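PDB 3F4L: putative oxidoreductase yhhX from Escherichia coli K-12, which probably works as an NADP-dependent oxidoreductase of the Gfo/Idh/MocA family, perhaps acting on scyllo-inositol. Local coordinates for residues 10-13 with 14-17; 38-41 with 42-45; 71-75 with 76-80. All blocks are in the same frame, centred on the assembly; numbering follows the deposited sequence.

Contact 1 of 3, residues 10-13 with 14-17; sequences FGKS and TTRY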
ATOM      1  N   PHE A  10     -21.959  -6.477  30.884  1.00 18.08           N
ATOM      2  CA  PHE A  10     -21.053  -7.491  31.398  1.00 20.75           C
ATOM      3  C   PHE A  10     -20.852  -8.590  30.364  1.00 20.95           C
ATOM      4  O   PHE A  10     -21.094  -9.759  30.635  1.00 25.14           O
ATOM      5  CB  PHE A  10     -21.603  -8.083  32.701  1.00 17.32           C
ATOM      6  CG  PHE A  10     -20.624  -8.965  33.425  1.00 17.58           C
ATOM      7  CD1 PHE A  10     -19.336  -8.520  33.687  1.00 13.43           C
ATOM      8  CD2 PHE A  10     -21.000 -10.227  33.876  1.00 17.20           C
ATOM      9  CE1 PHE A  10     -18.430  -9.315  34.390  1.00 16.27           C
ATOM     10  CE2 PHE A  10     -20.103 -11.029  34.582  1.00 13.60           C
ATOM     11  CZ  PHE A  10     -18.814 -10.566  34.837  1.00 13.98           C
ATOM     12  N   GLY A  11     -20.428  -8.200  29.170  1.00 22.09           N
ATOM     13  CA  GLY A  11     -20.200  -9.171  28.116  1.00 24.07           C
ATOM     14  C   GLY A  11     -18.729  -9.536  28.028  1.00 24.50           C
ATOM     15  O   GLY A  11     -17.970  -9.357  28.990  1.00 22.60           O
ATOM     16  N   LYS A  12     -18.323 -10.042  26.870  1.00 24.37           N
ATOM     17  CA  LYS A  12     -16.940 -10.432  26.663  1.00 26.16           C
ATOM     18  C   LYS A  12     -15.965  -9.271  26.748  1.00 24.55           C
ATOM     19  O   LYS A  12     -14.895  -9.402  27.336  1.00 22.80           O
ATOM     20  CB  LYS A  12     -16.789 -11.137  25.318  1.00 29.26           C
ATOM     21  CG  LYS A  12     -17.189 -12.600  25.364  1.00 35.10           C
ATOM     22  CD  LYS A  12     -16.220 -13.374  26.250  1.00 37.68           C
ATOM     23  CE  LYS A  12     -16.494 -14.869  26.227  1.00 40.76           C
ATOM     24  NZ  LYS A  12     -15.479 -15.621  27.020  1.00 40.76           N
ATOM     25  N   SER A  13     -16.326  -8.136  26.167  1.00 22.96           N
ATOM     26  CA  SER A  13     -15.428  -6.993  26.209  1.00 26.13           C
ATOM     27  C   SER A  13     -15.101  -6.624  27.657  1.00 22.80           C
ATOM     28  O   SER A  13     -13.954  -6.375  27.993  1.00 21.48           O
ATOM     29  CB  SER A  13     -16.053  -5.791  25.504  1.00 26.87           C
ATOM     30  OG  SER A  13     -17.215  -5.369  26.187  1.00 35.74           O
ATOM     31  N   THR A  14     -16.113  -6.596  28.514  1.00 22.17           N
ATOM     32  CA  THR A  14     -15.901  -6.250  29.913  1.00 21.13           C
ATOM     33  C   THR A  14     -14.989  -7.253  30.638  1.00 22.41           C
ATOM     34  O   THR A  14     -14.082  -6.855  31.371  1.00 22.53           O
ATOM     35  CB  THR A  14     -17.248  -6.174  30.666  1.00 20.57           C
ATOM     36  OG1 THR A  14     -18.130  -5.281  29.973  1.00 25.01           O
ATOM     37  CG2 THR A  14     -17.044  -5.678  32.091  1.00 22.52           C
ATOM     38  N   THR A  15     -15.217  -8.548  30.434  1.00 21.80           N
ATOM     39  CA  THR A  15     -14.411  -9.559  31.121  1.00 23.80           C
ATOM     40  C   THR A  15     -13.049  -9.848  30.507  1.00 25.32           C
ATOM     41  O   THR A  15     -12.198 -10.465  31.150  1.00 22.80           O
ATOM     42  CB  THR A  15     -15.158 -10.901  31.240  1.00 23.84           C
ATOM     43  OG1 THR A  15     -15.573 -11.339  29.941  1.00 23.04           O
ATOM     44  CG2 THR A  15     -16.366 -10.756  32.148  1.00 24.38           C
ATOM     45  N   ARG A  16     -12.834  -9.405  29.272  1.00 26.60           N
ATOM     46  CA  ARG A  16     -11.560  -9.655  28.611  1.00 27.57           C
ATOM     47  C   ARG A  16     -10.657  -8.439  28.471  1.00 26.59           C
ATOM     48  O   ARG A  16      -9.448  -8.526  28.704  1.00 27.60           O
ATOM     49  CB  ARG A  16     -11.786 -10.258  27.223  1.00 28.67           C
ATOM     50  CG  ARG A  16     -10.498 -10.432  26.426  1.00 33.12           C
ATOM     51  CD  ARG A  16     -10.736 -11.285  25.195  1.00 35.72           C
ATOM     52  NE  ARG A  16     -11.254 -12.601  25.565  1.00 39.04           N
ATOM     53  CZ  ARG A  16     -11.789 -13.466  24.709  1.00 40.72           C
ATOM     54  NH1 ARG A  16     -11.880 -13.162  23.419  1.00 40.61           N
ATOM     55  NH2 ARG A  16     -12.233 -14.634  25.146  1.00 42.81           N
ATOM     56  N   TYR A  17     -11.234  -7.304  28.101  1.00 24.52           N
ATOM     57  CA  TYR A  17     -10.421  -6.117  27.900  1.00 24.42           C
ATOM     58  C   TYR A  17     -10.430  -5.058  28.990  1.00 23.05           C
ATOM     59  O   TYR A  17      -9.639  -4.120  28.935  1.00 24.14           O
ATOM     60  CB  TYR A  17     -10.779  -5.488  26.560  1.00 26.01           C
ATOM     61  CG  TYR A  17     -10.549  -6.432  25.404  1.00 28.98           C
ATOM     62  CD1 TYR A  17      -9.258  -6.784  25.012  1.00 30.91           C
ATOM     63  CD2 TYR A  17     -11.623  -6.976  24.700  1.00 28.86           C
ATOM     64  CE1 TYR A  17      -9.042  -7.651  23.944  1.00 32.47           C
ATOM     65  CE2 TYR A  17     -11.419  -7.844  23.632  1.00 30.35           C
ATOM     66  CZ  TYR A  17     -10.127  -8.175  23.259  1.00 32.32           C
ATOM     67  OH  TYR A  17      -9.916  -9.026  22.200  1.00 37.11           O
TER
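Gly11 meets Thr15, and Lys12 meets Arg16, in a local contact along the first turns of helix 12-22, just after strand 3-8 in the opening beta-alpha-beta unit of the Rossmann fold. In Rossmann dehydrogenases this glycine-rich turn usually lies against the cofactor's pyrophosphate, and it probably does so here. Gly11 is the N-cap: its O accepts Thr15 N at 3.2 Å. Next, Lys12 O takes Arg16 N at 2.8 Å and Ser13 O takes Tyr17 N at 2.9 Å; Ser13 O also receives a weak, longer bond from Arg16 N three residues on. Phe10, with CG anti to its backbone nitrogen (chi1 -170°), swings its ring back against the helix. Thr15 CG2 presses on its CE1 at 3.4 Å, while Thr14 CG2 comes in at the ring edge, 4.0 Å from CD1. Tyr48 meets the same ring edge-to-face. The hydroxyls find their partners outside 10-17: Ser13 OG bonds Glu95 and Thr14 OG1 bonds Gly9 O. Lys12 NZ and Arg16 NH2 gather positive charge 3.9 Å apart. Beside them, Arg16 CG rides over the centre of the Tyr17 ring, 3.8 Å above its plane.

Contact 2 of 3, residues 38-41 with 42-45; sequences HAKP and EEQA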
ATOM      1  N   HIS A  38     -29.524  -8.844  32.151  1.00 25.30           N
ATOM      2  CA  HIS A  38     -29.804 -10.193  32.641  1.00 26.27           C
ATOM      3  C   HIS A  38     -28.571 -10.774  33.318  1.00 25.04           C
ATOM      4  O   HIS A  38     -27.449 -10.522  32.897  1.00 22.72           O
ATOM      5  CB  HIS A  38     -30.221 -11.106  31.492  1.00 28.16           C
ATOM      6  CG  HIS A  38     -31.395 -10.599  30.721  1.00 29.82           C
ATOM      7  ND1 HIS A  38     -31.353 -10.386  29.359  1.00 33.14           N
ATOM      8  CD2 HIS A  38     -32.640 -10.251  31.119  1.00 32.09           C
ATOM      9  CE1 HIS A  38     -32.523  -9.927  28.953  1.00 32.82           C
ATOM     10  NE2 HIS A  38     -33.323  -9.834  30.001  1.00 32.57           N
ATOM     11  N   ALA A  39     -28.791 -11.556  34.368  1.00 24.64           N
ATOM     12  CA  ALA A  39     -27.695 -12.167  35.099  1.00 24.78           C
ATOM     13  C   ALA A  39     -26.876 -13.058  34.170  1.00 23.55           C
ATOM     14  O   ALA A  39     -27.413 -13.666  33.241  1.00 23.81           O
ATOM     15  CB  ALA A  39     -28.238 -12.977  36.270  1.00 24.34           C
ATOM     16  N   LYS A  40     -25.573 -13.117  34.421  1.00 23.22           N
ATOM     17  CA  LYS A  40     -24.668 -13.935  33.620  1.00 26.00           C
ATOM     18  C   LYS A  40     -23.916 -14.936  34.496  1.00 23.85           C
ATOM     19  O   LYS A  40     -23.617 -14.653  35.655  1.00 24.41           O
ATOM     20  CB  LYS A  40     -23.690 -13.035  32.859  1.00 30.85           C
ATOM     21  CG  LYS A  40     -24.408 -12.080  31.924  1.00 38.79           C
ATOM     22  CD  LYS A  40     -23.480 -11.411  30.943  1.00 44.30           C
ATOM     23  CE  LYS A  40     -24.273 -10.488  30.031  1.00 49.14           C
ATOM     24  NZ  LYS A  40     -25.049  -9.484  30.832  1.00 50.45           N
ATOM     25  N   PRO A  41     -23.605 -16.123  33.944  1.00 22.88           N
ATOM     26  CA  PRO A  41     -22.894 -17.203  34.640  1.00 21.49           C
ATOM     27  C   PRO A  41     -21.528 -16.774  35.165  1.00 20.34           C
ATOM     28  O   PRO A  41     -21.118 -17.162  36.260  1.00 18.50           O
ATOM     29  CB  PRO A  41     -22.754 -18.284  33.567  1.00 22.21           C
ATOM     30  CG  PRO A  41     -23.833 -17.966  32.578  1.00 21.88           C
ATOM     31  CD  PRO A  41     -23.839 -16.475  32.535  1.00 21.40           C
ATOM     32  N   GLU A  42     -20.823 -15.980  34.368  1.00 21.99           N
ATOM     33  CA  GLU A  42     -19.496 -15.511  34.742  1.00 24.45           C
ATOM     34  C   GLU A  42     -19.455 -14.731  36.061  1.00 23.90           C
ATOM     35  O   GLU A  42     -18.398 -14.624  36.684  1.00 22.60           O
ATOM     36  CB  GLU A  42     -18.901 -14.685  33.589  1.00 30.02           C
ATOM     37  CG  GLU A  42     -19.927 -13.875  32.802  1.00 38.17           C
ATOM     38  CD  GLU A  42     -19.925 -14.188  31.303  1.00 42.66           C
ATOM     39  OE1 GLU A  42     -19.945 -13.219  30.502  1.00 45.44           O
ATOM     40  OE2 GLU A  42     -19.916 -15.391  30.932  1.00 44.28           O
ATOM     41  N   GLU A  43     -20.598 -14.206  36.501  1.00 23.22           N
ATOM     42  CA  GLU A  43     -20.646 -13.454  37.755  1.00 24.54           C
ATOM     43  C   GLU A  43     -20.223 -14.300  38.957  1.00 24.83           C
ATOM     44  O   GLU A  43     -19.867 -13.754  39.995  1.00 26.20           O
ATOM     45  CB  GLU A  43     -22.056 -12.897  37.997  1.00 23.59           C
ATOM     46  CG  GLU A  43     -22.521 -11.946  36.902  1.00 23.66           C
ATOM     47  CD  GLU A  43     -23.970 -11.499  37.043  1.00 21.49           C
ATOM     48  OE1 GLU A  43     -24.549 -11.079  36.021  1.00 21.97           O
ATOM     49  OE2 GLU A  43     -24.529 -11.549  38.162  1.00 22.33           O
ATOM     50  N   GLN A  44     -20.251 -15.625  38.813  1.00 26.09           N
ATOM     51  CA  GLN A  44     -19.874 -16.526  39.909  1.00 26.49           C
ATOM     52  C   GLN A  44     -18.374 -16.791  40.064  1.00 26.63           C
ATOM     53  O   GLN A  44     -17.955 -17.493  40.995  1.00 24.85           O
ATOM     54  CB  GLN A  44     -20.599 -17.874  39.777  1.00 27.38           C
ATOM     55  CG  GLN A  44     -21.989 -17.921  40.409  1.00 34.12           C
ATOM     56  CD  GLN A  44     -22.528 -19.349  40.555  1.00 37.84           C
ATOM     57  OE1 GLN A  44     -21.875 -20.225  41.128  1.00 42.99           O
ATOM     58  NE2 GLN A  44     -23.727 -19.579  40.045  1.00 38.79           N
ATOM     59  N   ALA A  45     -17.563 -16.253  39.158  1.00 25.12           N
ATOM     60  CA  ALA A  45     -16.123 -16.452  39.247  1.00 24.20           C
ATOM     61  C   ALA A  45     -15.611 -15.786  40.526  1.00 23.91           C
ATOM     62  O   ALA A  45     -15.910 -14.630  40.796  1.00 24.52           O
ATOM     63  CB  ALA A  45     -15.431 -15.854  38.024  1.00 24.72           C
TER
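Lys40 O accepts Glu43 N at 3.2 Å, and Pro41 O takes Gln44 N at 3.1 Å, so an extended run through Lys40 rolls straight into a short 3-10 turn. Both donors sit well above the plane of the carbonyl they reach, 53° out of it at Lys40. Glu43 then doubles back: its CG lies anti to the carbonyl carbon (chi1 -60°), and from there the chain runs extended alongside the Lys40 carbonyl until OE1 meets Lys40 N at 2.8 Å. The position of OE1 is somewhat uncertain, but as modelled the carboxylate reaches back to the backbone N three residues earlier, at the start of the 3-10 turn. The turn belongs to the surface loop between strands 29-35 and 52-54 of the Rossmann domain. OE2 of the same carboxylate forms a salt bridge with Arg36; an alanine here would probably cost Arg36 this salt-bridge partner and take away the acceptor modelled for Lys40 N. Lys40 and Glu42 run side by side, pointing the same way, with Lys40 CB 3.9 Å from Glu42 CG, and both lean on Phe10. A bend at the end of the lysine chain (chi4 56°) carries NZ to His38 O, a weak bond of 3.3 Å.

Contact 3 of 3, residues 71-75 with 76-80; sequences VCTHA and DSHFE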
ATOM      1  N   VAL A  71     -19.244   2.270  29.741  1.00 16.59           N
ATOM      2  CA  VAL A  71     -20.322   1.733  28.918  1.00 18.00           C
ATOM      3  C   VAL A  71     -19.808   0.698  27.921  1.00 19.17           C
ATOM      4  O   VAL A  71     -19.076   1.032  26.988  1.00 16.33           O
ATOM      5  CB  VAL A  71     -21.020   2.863  28.162  1.00 18.80           C
ATOM      6  CG1 VAL A  71     -22.214   2.320  27.407  1.00 17.59           C
ATOM      7  CG2 VAL A  71     -21.440   3.954  29.144  1.00 17.98           C
ATOM      8  N   CYS A  72     -20.198  -0.555  28.135  1.00 21.74           N
ATOM      9  CA  CYS A  72     -19.771  -1.675  27.295  1.00 26.48           C
ATOM     10  C   CYS A  72     -20.944  -2.468  26.749  1.00 28.03           C
ATOM     11  O   CYS A  72     -20.806  -3.655  26.480  1.00 29.73           O
ATOM     12  CB  CYS A  72     -18.908  -2.639  28.102  1.00 25.94           C
ATOM     13  SG  CYS A  72     -17.588  -1.868  29.010  1.00 30.93           S
ATOM     14  N   THR A  73     -22.096  -1.825  26.607  1.00 31.10           N
ATOM     15  CA  THR A  73     -23.285  -2.496  26.088  1.00 31.64           C
ATOM     16  C   THR A  73     -23.252  -2.513  24.565  1.00 33.24           C
ATOM     17  O   THR A  73     -22.205  -2.310  23.947  1.00 33.84           O
ATOM     18  CB  THR A  73     -24.590  -1.778  26.530  1.00 31.34           C
ATOM     19  OG1 THR A  73     -24.539  -0.394  26.140  1.00 29.83           O
ATOM     20  CG2 THR A  73     -24.781  -1.885  28.041  1.00 29.52           C
ATOM     21  N   HIS A  74     -24.413  -2.756  23.971  1.00 34.37           N
ATOM     22  CA  HIS A  74     -24.549  -2.786  22.527  1.00 35.13           C
ATOM     23  C   HIS A  74     -24.334  -1.376  21.989  1.00 34.15           C
ATOM     24  O   HIS A  74     -24.816  -0.396  22.566  1.00 32.87           O
ATOM     25  CB  HIS A  74     -25.946  -3.281  22.155  1.00 38.76           C
ATOM     26  CG  HIS A  74     -26.153  -3.465  20.684  1.00 42.87           C
ATOM     27  ND1 HIS A  74     -26.067  -2.425  19.784  1.00 45.11           N
ATOM     28  CD2 HIS A  74     -26.454  -4.568  19.958  1.00 45.07           C
ATOM     29  CE1 HIS A  74     -26.305  -2.880  18.566  1.00 45.74           C
ATOM     30  NE2 HIS A  74     -26.543  -4.177  18.644  1.00 46.72           N
ATOM     31  N   ALA A  75     -23.614  -1.279  20.880  1.00 33.24           N
ATOM     32  CA  ALA A  75     -23.324   0.006  20.252  1.00 33.83           C
ATOM     33  C   ALA A  75     -24.512   0.973  20.242  1.00 34.50           C
ATOM     34  O   ALA A  75     -24.366   2.155  20.567  1.00 33.28           O
ATOM     35  CB  ALA A  75     -22.835  -0.222  18.822  1.00 34.09           C
ATOM     36  N   ASP A  76     -25.684   0.469  19.871  1.00 34.21           N
ATOM     37  CA  ASP A  76     -26.885   1.297  19.785  1.00 34.74           C
ATOM     38  C   ASP A  76     -27.343   1.965  21.068  1.00 33.45           C
ATOM     39  O   ASP A  76     -28.202   2.848  21.029  1.00 34.02           O
ATOM     40  CB  ASP A  76     -28.054   0.487  19.228  1.00 37.84           C
ATOM     41  CG  ASP A  76     -27.915   0.211  17.751  1.00 41.49           C
ATOM     42  OD1 ASP A  76     -27.682   1.175  16.990  1.00 43.50           O
ATOM     43  OD2 ASP A  76     -28.043  -0.966  17.353  1.00 44.91           O
ATOM     44  N   SER A  77     -26.792   1.558  22.204  1.00 30.77           N
ATOM     45  CA  SER A  77     -27.208   2.158  23.462  1.00 27.81           C
ATOM     46  C   SER A  77     -26.116   3.004  24.103  1.00 27.37           C
ATOM     47  O   SER A  77     -26.316   3.568  25.179  1.00 26.59           O
ATOM     48  CB  SER A  77     -27.689   1.067  24.431  1.00 27.17           C
ATOM     49  OG  SER A  77     -26.660   0.148  24.748  1.00 25.76           O
ATOM     50  N   HIS A  78     -24.972   3.115  23.431  1.00 24.90           N
ATOM     51  CA  HIS A  78     -23.863   3.897  23.963  1.00 24.56           C
ATOM     52  C   HIS A  78     -24.207   5.358  24.214  1.00 25.22           C
ATOM     53  O   HIS A  78     -23.911   5.893  25.279  1.00 26.17           O
ATOM     54  CB  HIS A  78     -22.644   3.819  23.036  1.00 21.51           C
ATOM     55  CG  HIS A  78     -21.946   2.497  23.065  1.00 21.89           C
ATOM     56  ND1 HIS A  78     -20.760   2.268  22.398  1.00 21.20           N
ATOM     57  CD2 HIS A  78     -22.270   1.330  23.671  1.00 20.00           C
ATOM     58  CE1 HIS A  78     -20.386   1.015  22.593  1.00 21.29           C
ATOM     59  NE2 HIS A  78     -21.285   0.425  23.361  1.00 20.45           N
ATOM     60  N   PHE A  79     -24.828   6.017  23.244  1.00 26.35           N
ATOM     61  CA  PHE A  79     -25.168   7.421  23.435  1.00 25.43           C
ATOM     62  C   PHE A  79     -26.098   7.612  24.627  1.00 25.85           C
ATOM     63  O   PHE A  79     -25.860   8.467  25.487  1.00 23.78           O
ATOM     64  CB  PHE A  79     -25.849   8.002  22.197  1.00 25.70           C
ATOM     65  CG  PHE A  79     -26.340   9.405  22.396  1.00 27.27           C
ATOM     66  CD1 PHE A  79     -25.441  10.464  22.449  1.00 25.03           C
ATOM     67  CD2 PHE A  79     -27.696   9.662  22.596  1.00 27.21           C
ATOM     68  CE1 PHE A  79     -25.883  11.758  22.702  1.00 27.16           C
ATOM     69  CE2 PHE A  79     -28.148  10.955  22.849  1.00 26.61           C
ATOM     70  CZ  PHE A  79     -27.240  12.004  22.901  1.00 25.57           C
ATOM     71  N   GLU A  80     -27.156   6.809  24.661  1.00 25.38           N
ATOM     72  CA  GLU A  80     -28.153   6.882  25.722  1.00 26.19           C
ATOM     73  C   GLU A  80     -27.566   6.674  27.115  1.00 23.75           C
ATOM     74  O   GLU A  80     -27.825   7.465  28.020  1.00 22.37           O
ATOM     75  CB  GLU A  80     -29.267   5.863  25.463  1.00 29.29           C
ATOM     76  CG  GLU A  80     -30.466   5.999  26.389  1.00 36.85           C
ATOM     77  CD  GLU A  80     -31.128   7.368  26.305  1.00 39.00           C
ATOM     78  OE1 GLU A  80     -32.106   7.606  27.053  1.00 41.30           O
ATOM     79  OE2 GLU A  80     -30.673   8.206  25.494  1.00 42.58           O
TER
HETATM   80  O   HOH W   1     -25.322   4.818  20.855  1.00 27.58           O
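His78 reaches back from the first turn of helix 78-87 to Val71 at the end of strand 66-71 of the Rossmann sheet and to Thr73 and Ala75 in the turn after it. Its CB starts 3.4 Å from Ala75 O, and with CG anti to the carbonyl carbon (chi1 -73°) the ring slides under Ala75, whose CA makes a CH-pi contact 3.7 Å from the ring centroid, almost on the normal. CD2 passes 3.3 Å from His74 O and 3.9 Å from Val71 CG1. ND1 is bonded to Pro97 O, outside the turn. At the tip, NE2 donates to Thr73 O at 2.9 Å; the oxygen lies close to the ring plane, although the nitrogen stands well above the carbonyl plane. Around this ring the turn is knitted by polar groups. Thr73 OG1 and Ser77 OG share a hydrogen bond of 2.6 Å, while Ser77 N is held by His74 O. The other histidine plays the opposite part, His74 ND1 accepting Asp76 N at 2.9 Å in the plane of its ring. A water links Ala75 O to Phe79 N. With a carbonyl oxygen facing each nitrogen of His78, both would need to carry a proton, so this imidazole is likely to be cationic, whereas ND1 of His74, as an acceptor, is probably unprotonated.

In the fold
All three contacts lie in the Rossmann domain, each on the chain that follows a parallel strand. Contacts 1 and 3 are partly buried and open helices 12-22 and 78-87; they meet where Cys72 CB packs against Thr14 OG1, 3.3 Å away. Contact 2 is a surface turn without a long helix, its nearest atoms about 8 Å from contact 3, yet it touches contact 1 through Phe10, whose CE2 packs on Glu42 CG at 3.4 Å. The chemistry follows the setting: helical backbone bonds and methyl-on-ring packing in 10-17, backbone turns and carboxylate charge in 38-45, and imidazole and hydroxyl hydrogen bonds in 71-80.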